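Local coordinates for protein tyrosinase (Aspergillus oryzae, PDB 6JU8) that probably oxidises L-tyrosine and L-dopa to L-dopaquinone with molecular oxygen at a dinuclear copper centre, a step of melanin biosynthesis, at residues W150-F155 against P281-M286; P269-L274 against H332-N337. The protein carries 1 engineered substitution. One frame throughout, in Å; residues are numbered along the deposited sequence.

Contact 1 of 2, residues W150-F155 against P281-M286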
loop_
_atom_site.group_PDB
_atom_site.type_symbol
_atom_site.label_atom_id
_atom_site.label_comp_id
_atom_site.label_asym_id
_atom_site.label_seq_id
_atom_site.Cartn_x
_atom_site.Cartn_y
_atom_site.Cartn_z
ATOM N N TRP A 150 -17.759 -6.933 -8.292
ATOM C CA TRP A 150 -17.190 -5.589 -8.408
ATOM C C TRP A 150 -17.622 -4.943 -9.715
ATOM O O TRP A 150 -17.236 -5.387 -10.801
ATOM C CB TRP A 150 -15.666 -5.662 -8.349
ATOM C CG TRP A 150 -14.999 -4.359 -8.694
ATOM C CD1 TRP A 150 -15.352 -3.112 -8.274
ATOM C CD2 TRP A 150 -13.846 -4.221 -9.542
ATOM N NE1 TRP A 150 -14.488 -2.189 -8.824
ATOM C CE2 TRP A 150 -13.563 -2.838 -9.603
ATOM C CE3 TRP A 150 -13.053 -5.118 -10.265
ATOM C CZ2 TRP A 150 -12.503 -2.323 -10.350
ATOM C CZ3 TRP A 150 -12.002 -4.606 -11.014
ATOM C CH2 TRP A 150 -11.742 -3.223 -11.053
ATOM N N ASP A 151 -18.442 -3.905 -9.598
ATOM C CA ASP A 151 -18.888 -3.195 -10.795
ATOM C C ASP A 151 -17.817 -2.203 -11.232
ATOM O O ASP A 151 -17.800 -1.026 -10.854
ATOM C CB ASP A 151 -20.235 -2.497 -10.576
ATOM C CG ASP A 151 -20.864 -2.167 -11.935
ATOM O OD1 ASP A 151 -20.131 -2.062 -12.932
ATOM O OD2 ASP A 151 -22.109 -2.054 -11.973
ATOM N N PHE A 152 -16.883 -2.711 -12.035
ATOM C CA PHE A 152 -15.744 -1.904 -12.484
ATOM C C PHE A 152 -16.176 -0.769 -13.414
ATOM O O PHE A 152 -15.366 0.131 -13.692
ATOM C CB PHE A 152 -14.637 -2.766 -13.108
ATOM C CG PHE A 152 -15.077 -3.648 -14.254
ATOM C CD1 PHE A 152 -15.490 -3.096 -15.462
ATOM C CD2 PHE A 152 -15.102 -5.035 -14.123
ATOM C CE1 PHE A 152 -15.900 -3.928 -16.510
ATOM C CE2 PHE A 152 -15.471 -5.882 -15.160
ATOM C CZ PHE A 152 -15.879 -5.306 -16.363
ATOM N N ALA A 153 -17.408 -0.791 -13.924
ATOM C CA ALA A 153 -17.890 0.194 -14.879
ATOM C C ALA A 153 -18.856 1.196 -14.261
ATOM O O ALA A 153 -19.320 2.091 -14.975
ATOM C CB ALA A 153 -18.526 -0.519 -16.056
ATOM N N ARG A 154 -19.157 1.092 -12.976
ATOM C CA ARG A 154 -20.090 1.977 -12.297
ATOM C C ARG A 154 -19.314 3.004 -11.478
ATOM O O ARG A 154 -18.397 2.638 -10.741
ATOM C CB ARG A 154 -20.987 1.160 -11.355
ATOM C CG ARG A 154 -22.077 1.995 -10.672
ATOM C CD ARG A 154 -22.927 1.065 -9.807
ATOM N NE ARG A 154 -24.004 1.816 -9.178
ATOM C CZ ARG A 154 -24.674 1.398 -8.107
ATOM N NH1 ARG A 154 -24.378 0.258 -7.518
ATOM N NH2 ARG A 154 -25.642 2.151 -7.613
ATOM N N PHE A 155 -19.659 4.283 -11.561
ATOM C CA PHE A 155 -18.976 5.278 -10.742
ATOM C C PHE A 155 -19.233 4.986 -9.273
ATOM O O PHE A 155 -20.383 4.741 -8.880
ATOM C CB PHE A 155 -19.520 6.668 -11.100
ATOM C CG PHE A 155 -19.187 7.088 -12.512
ATOM C CD1 PHE A 155 -17.923 6.883 -13.055
ATOM C CD2 PHE A 155 -20.150 7.700 -13.304
ATOM C CE1 PHE A 155 -17.648 7.334 -14.332
ATOM C CE2 PHE A 155 -19.873 8.169 -14.582
ATOM C CZ PHE A 155 -18.607 7.982 -15.103
ATOM N N PRO A 281 -13.145 5.207 -25.971
ATOM C CA PRO A 281 -14.132 5.204 -24.901
ATOM C C PRO A 281 -13.503 5.050 -23.525
ATOM O O PRO A 281 -12.457 4.440 -23.357
ATOM C CB PRO A 281 -14.984 3.964 -25.200
ATOM C CG PRO A 281 -14.736 3.700 -26.654
ATOM C CD PRO A 281 -13.266 3.999 -26.837
ATOM N N THR A 282 -14.200 5.605 -22.539
ATOM C CA THR A 282 -13.904 5.265 -21.152
ATOM C C THR A 282 -14.275 3.809 -20.857
ATOM O O THR A 282 -14.952 3.154 -21.681
ATOM C CB THR A 282 -14.696 6.173 -20.214
ATOM O OG1 THR A 282 -16.098 5.913 -20.406
ATOM C CG2 THR A 282 -14.446 7.656 -20.490
ATOM N N LEU A 283 -13.846 3.290 -19.701
ATOM C CA LEU A 283 -14.245 1.932 -19.350
ATOM C C LEU A 283 -15.765 1.841 -19.216
ATOM O O LEU A 283 -16.345 0.828 -19.617
ATOM C CB LEU A 283 -13.519 1.456 -18.099
ATOM C CG LEU A 283 -13.923 0.087 -17.543
ATOM C CD1 LEU A 283 -13.780 -1.038 -18.569
ATOM C CD2 LEU A 283 -13.080 -0.211 -16.288
ATOM N N GLN A 284 -16.420 2.872 -18.646
ATOM C CA GLN A 284 -17.882 2.773 -18.538
ATOM C C GLN A 284 -18.526 2.749 -19.921
ATOM O O GLN A 284 -19.468 1.975 -20.184
ATOM C CB GLN A 284 -18.436 3.932 -17.715
ATOM C CG GLN A 284 -19.954 3.882 -17.559
ATOM C CD GLN A 284 -20.439 4.977 -16.626
ATOM O OE1 GLN A 284 -20.845 6.021 -17.104
ATOM N NE2 GLN A 284 -20.364 4.755 -15.319
ATOM N N ASP A 285 -18.064 3.640 -20.802
ATOM C CA ASP A 285 -18.693 3.656 -22.132
ATOM C C ASP A 285 -18.421 2.381 -22.906
ATOM O O ASP A 285 -19.279 1.889 -23.653
ATOM C CB ASP A 285 -18.230 4.894 -22.910
ATOM C CG ASP A 285 -19.028 5.001 -24.208
ATOM O OD1 ASP A 285 -20.270 4.938 -24.172
ATOM O OD2 ASP A 285 -18.398 5.175 -25.251
ATOM N N MET A 286 -17.199 1.849 -22.769
ATOM C CA MET A 286 -16.907 0.594 -23.493
ATOM C C MET A 286 -17.837 -0.509 -23.030
ATOM O O MET A 286 -18.313 -1.343 -23.820
ATOM C CB MET A 286 -15.439 0.188 -23.286
ATOM C CG MET A 286 -14.981 -0.845 -24.289
ATOM S SD MET A 286 -14.742 -0.164 -25.936
ATOM C CE MET A 286 -13.051 0.444 -25.755
#
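Gln284 reaches from the first turn of helix 283-292 to the loop 150-155 and meets both Ala153 and Phe155. Its NE2 donates to Ala153 O at 2.9 Å, with an N-H...O angle of 160°. The bond lies in the amide plane of Gln284 and in the carbonyl plane of Ala153. The side chain gets there fully stretched: CG is anti to the backbone N (chi1 -180°) and the chain stays extended beyond it. The same NE2 sits over the centre of one face of the Phe155 ring, 3.4 Å above its plane. Ring and amide planes are 53° apart, so the amide is tilted over the ring.

Leu283 adds an apolar contact. Leu283 CD2 comes within 3.8 Å of Phe152 CD1, and the two side chains cross at about a right angle. Phe152 CG stands between its own N and carbonyl carbon, and from there CD1 comes against Leu283. Leu283 CD2 also lies 3.5 Å from Phe152 O, a buried carbonyl with no polar partner in the model.

Asp151 OD1 accepts from Ala153 N in an Asx turn. Thr282 N-caps the helix, its OG1 accepting from Asp285 N at 3.0 Å.

The Phe152 side chain is about 6 Å, at nearest atoms, from that of the copper ligand His332. The contact docks the start of helix 283-292 on the loop between helix 135-144 and strand 178-182. Phe152 also packs on helix 371-389, Leu283 on helix 328-340, and Ala153 and Gln284 on Tyr456 of helix 448-456.

Contact 2 of 2, residues P269-L274 against H332-N337; sequences PWYQNL and HNNVHN. With CU (copper (II) ion), chain D.
Asn334, on helix 328-340, is gripped by the loop 269-274 through both ends of its amide, and three direct hydrogen bonds cross the contact. Tyr271 N donates to Asn334 OD1 at 3.0 Å, onto a lone pair in the carbonyl plane. Asn334 ND2 donates to Gln272 OE1 at 2.9 Å; the bond is nearly straight (173°) and again uses a lone pair. ND2 also bonds to Ala330 O, one turn back in the helix. The third bond runs from Asn333 ND2 to Tyr271 OH, 3.0 Å, close to the amide plane of Asn333. Glu311 secures the same patch from outside the contact, bonding Tyr271 OH and Gln272 NE2.

A water adds a bridge. It donates to Asn334 OD1 at 2.8 Å and accepts from Asn337 ND2, with a weak link to Pro269 O.

Ring contacts fill in between the polar ones. Asn334 ND2 meets the edge of the Trp270 ring, 3.4 Å from CE3, with ring and amide planes 76° apart. The Tyr271 ring presents its edge to Asn333 CB. Tyr271 CG stands between its own backbone N and carbonyl carbon (chi1 68°), which sets ring atoms CD2 and CE2 against the helix; Gln272 CD lies over the centre of one ring face.

Metal bonds leave the helix on another side. His332 NE2 and His336 NE2 bind a copper ion at 2.2 and 1.9 Å; His376 is its third histidine, and a water completes its ligands. His332 ND1 bonds to Glu329 O and weakly to Asn333 OD1, so Asn333 touches both the loop and a copper-binding histidine. Two histidines four residues apart on one helix, joined by a third from helix 371-389, form one half of the dinuclear copper site of the tyrosinase family.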
loop_
_atom_site.group_PDB
_atom_site.type_symbol
_atom_site.label_atom_id
_atom_site.label_comp_id
_atom_site.label_asym_id
_atom_site.label_seq_id
_atom_site.Cartn_x
_atom_site.Cartn_y
_atom_site.Cartn_z
ATOM N N PRO A 269 -6.031 3.027 -20.274
ATOM C CA PRO A 269 -5.061 2.811 -21.359
ATOM C C PRO A 269 -5.243 1.457 -22.014
ATOM O O PRO A 269 -4.606 0.469 -21.644
ATOM C CB PRO A 269 -3.732 2.935 -20.610
ATOM C CG PRO A 269 -4.023 2.490 -19.214
ATOM C CD PRO A 269 -5.436 2.912 -18.933
ATOM N N TRP A 270 -6.156 1.435 -23.002
ATOM C CA TRP A 270 -6.457 0.194 -23.709
ATOM C C TRP A 270 -5.203 -0.344 -24.390
ATOM O O TRP A 270 -4.478 0.461 -25.004
ATOM C CB TRP A 270 -7.508 0.426 -24.811
ATOM C CG TRP A 270 -8.753 1.067 -24.250
ATOM C CD1 TRP A 270 -9.138 2.377 -24.326
ATOM C CD2 TRP A 270 -9.796 0.408 -23.525
ATOM N NE1 TRP A 270 -10.343 2.571 -23.688
ATOM C CE2 TRP A 270 -10.765 1.372 -23.188
ATOM C CE3 TRP A 270 -9.977 -0.925 -23.143
ATOM C CZ2 TRP A 270 -11.915 1.040 -22.468
ATOM C CZ3 TRP A 270 -11.127 -1.230 -22.424
ATOM C CH2 TRP A 270 -12.080 -0.272 -22.089
ATOM N N TYR A 271 -4.944 -1.644 -24.349
ATOM C CA TYR A 271 -3.739 -2.153 -25.021
ATOM C C TYR A 271 -3.965 -2.346 -26.523
ATOM O O TYR A 271 -3.010 -2.356 -27.317
ATOM C CB TYR A 271 -3.206 -3.431 -24.371
ATOM C CG TYR A 271 -4.051 -4.680 -24.514
ATOM C CD1 TYR A 271 -4.033 -5.460 -25.665
ATOM C CD2 TYR A 271 -4.887 -5.074 -23.471
ATOM C CE1 TYR A 271 -4.809 -6.607 -25.811
ATOM C CE2 TYR A 271 -5.661 -6.207 -23.602
ATOM C CZ TYR A 271 -5.623 -6.971 -24.754
ATOM O OH TYR A 271 -6.417 -8.103 -24.842
ATOM N N GLN A 272 -5.215 -2.502 -26.936
ATOM C CA GLN A 272 -5.504 -2.713 -28.355
ATOM C C GLN A 272 -5.271 -1.441 -29.172
ATOM O O GLN A 272 -5.349 -0.332 -28.646
ATOM C CB GLN A 272 -6.956 -3.161 -28.512
ATOM C CG GLN A 272 -7.271 -4.561 -28.020
ATOM C CD GLN A 272 -7.642 -4.550 -26.546
ATOM O OE1 GLN A 272 -7.484 -3.562 -25.822
ATOM N NE2 GLN A 272 -8.103 -5.692 -26.074
ATOM N N ASN A 273 -4.973 -1.648 -30.455
ATOM C CA ASN A 273 -4.866 -0.569 -31.436
ATOM C C ASN A 273 -6.253 -0.015 -31.748
ATOM O O ASN A 273 -7.051 -0.740 -32.353
ATOM C CB ASN A 273 -4.203 -1.126 -32.687
ATOM C CG ASN A 273 -4.205 -0.211 -33.888
ATOM O OD1 ASN A 273 -4.436 0.992 -33.759
ATOM N ND2 ASN A 273 -3.936 -0.781 -35.063
ATOM N N LEU A 274 -6.553 1.211 -31.343
ATOM C CA LEU A 274 -7.865 1.815 -31.585
ATOM C C LEU A 274 -7.796 2.833 -32.724
ATOM O O LEU A 274 -8.654 3.704 -32.922
ATOM C CB LEU A 274 -8.445 2.430 -30.321
ATOM C CG LEU A 274 -8.734 1.512 -29.127
ATOM C CD1 LEU A 274 -9.552 2.235 -28.046
ATOM C CD2 LEU A 274 -9.437 0.223 -29.535
ATOM N N HIS A 332 -12.300 -7.375 -20.257
ATOM C CA HIS A 332 -11.832 -8.078 -19.067
ATOM C C HIS A 332 -10.314 -8.108 -18.977
ATOM O O HIS A 332 -9.773 -7.983 -17.869
ATOM C CB HIS A 332 -12.413 -9.493 -19.099
ATOM C CG HIS A 332 -11.530 -10.602 -18.628
ATOM N ND1 HIS A 332 -10.573 -11.208 -19.425
ATOM C CD2 HIS A 332 -11.502 -11.269 -17.449
ATOM C CE1 HIS A 332 -9.993 -12.183 -18.740
ATOM N NE2 HIS A 332 -10.534 -12.250 -17.516
ATOM N N ASN A 333 -9.608 -8.278 -20.091
ATOM C CA ASN A 333 -8.137 -8.334 -20.108
ATOM C C ASN A 333 -7.567 -6.990 -19.708
ATOM O O ASN A 333 -6.595 -6.925 -18.941
ATOM C CB ASN A 333 -7.677 -8.670 -21.531
ATOM C CG ASN A 333 -7.909 -10.102 -21.971
ATOM O OD1 ASN A 333 -8.342 -10.937 -21.198
ATOM N ND2 ASN A 333 -7.654 -10.339 -23.258
ATOM N N ASN A 334 -8.132 -5.917 -20.240
ATOM C CA ASN A 334 -7.682 -4.577 -19.866
ATOM C C ASN A 334 -7.907 -4.354 -18.378
ATOM O O ASN A 334 -7.030 -3.820 -17.680
ATOM C CB ASN A 334 -8.420 -3.540 -20.713
ATOM C CG ASN A 334 -7.796 -3.405 -22.080
ATOM O OD1 ASN A 334 -6.769 -2.738 -22.239
ATOM N ND2 ASN A 334 -8.422 -3.999 -23.085
ATOM N N VAL A 335 -9.075 -4.717 -17.842
ATOM C CA VAL A 335 -9.313 -4.486 -16.412
ATOM C C VAL A 335 -8.315 -5.269 -15.582
ATOM O O VAL A 335 -7.776 -4.741 -14.598
ATOM C CB VAL A 335 -10.770 -4.821 -16.051
ATOM C CG1 VAL A 335 -10.955 -4.698 -14.553
ATOM C CG2 VAL A 335 -11.710 -3.883 -16.791
ATOM N N HIS A 336 -7.983 -6.517 -15.946
ATOM C CA HIS A 336 -6.910 -7.240 -15.255
ATOM C C HIS A 336 -5.620 -6.415 -15.223
ATOM O O HIS A 336 -4.965 -6.277 -14.184
ATOM C CB HIS A 336 -6.620 -8.552 -15.980
ATOM C CG HIS A 336 -7.370 -9.756 -15.511
ATOM N ND1 HIS A 336 -7.045 -10.405 -14.336
ATOM C CD2 HIS A 336 -8.388 -10.465 -16.052
ATOM C CE1 HIS A 336 -7.818 -11.460 -14.177
ATOM N NE2 HIS A 336 -8.675 -11.508 -15.183
ATOM N N ASN A 337 -5.238 -5.860 -16.383
ATOM C CA ASN A 337 -3.990 -5.087 -16.442
ATOM C C ASN A 337 -4.064 -3.874 -15.522
ATOM O O ASN A 337 -3.088 -3.544 -14.824
ATOM C CB ASN A 337 -3.731 -4.620 -17.874
ATOM C CG ASN A 337 -3.277 -5.757 -18.769
ATOM O OD1 ASN A 337 -2.821 -6.790 -18.297
ATOM N ND2 ASN A 337 -3.402 -5.508 -20.071
HETATM CU CU CU D . -9.897 -12.911 -15.538
HETATM O O HOH W 1 -4.412 -2.844 -20.764
HETATM O O HOH W 2 -9.036 -14.938 -16.095
#

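How the contacts relate
From the N terminus the chain passes 150-155, then 269-274, 281-286 and 332-337. The segments alternate, so the two contacts cross. Contact 1 closes the long loop that contains helices 248-251 and 258-267 and strands 178-182, 190-194, 218-222 and 225-229; contact 2 closes a shorter one that contains helices 283-292 and 298-302 and the start of helix 328-340. Their centres are 13 Å apart. They touch: Trp270 NE1 is 2.8 Å from Pro281 O, a probable hydrogen bond, while Met286 CE packs on the Trp270 ring and Trp150 on Val335. Together they tie helix 283-292 and two loops to the copper-binding helix 328-340, within the central domain of tyrosinase.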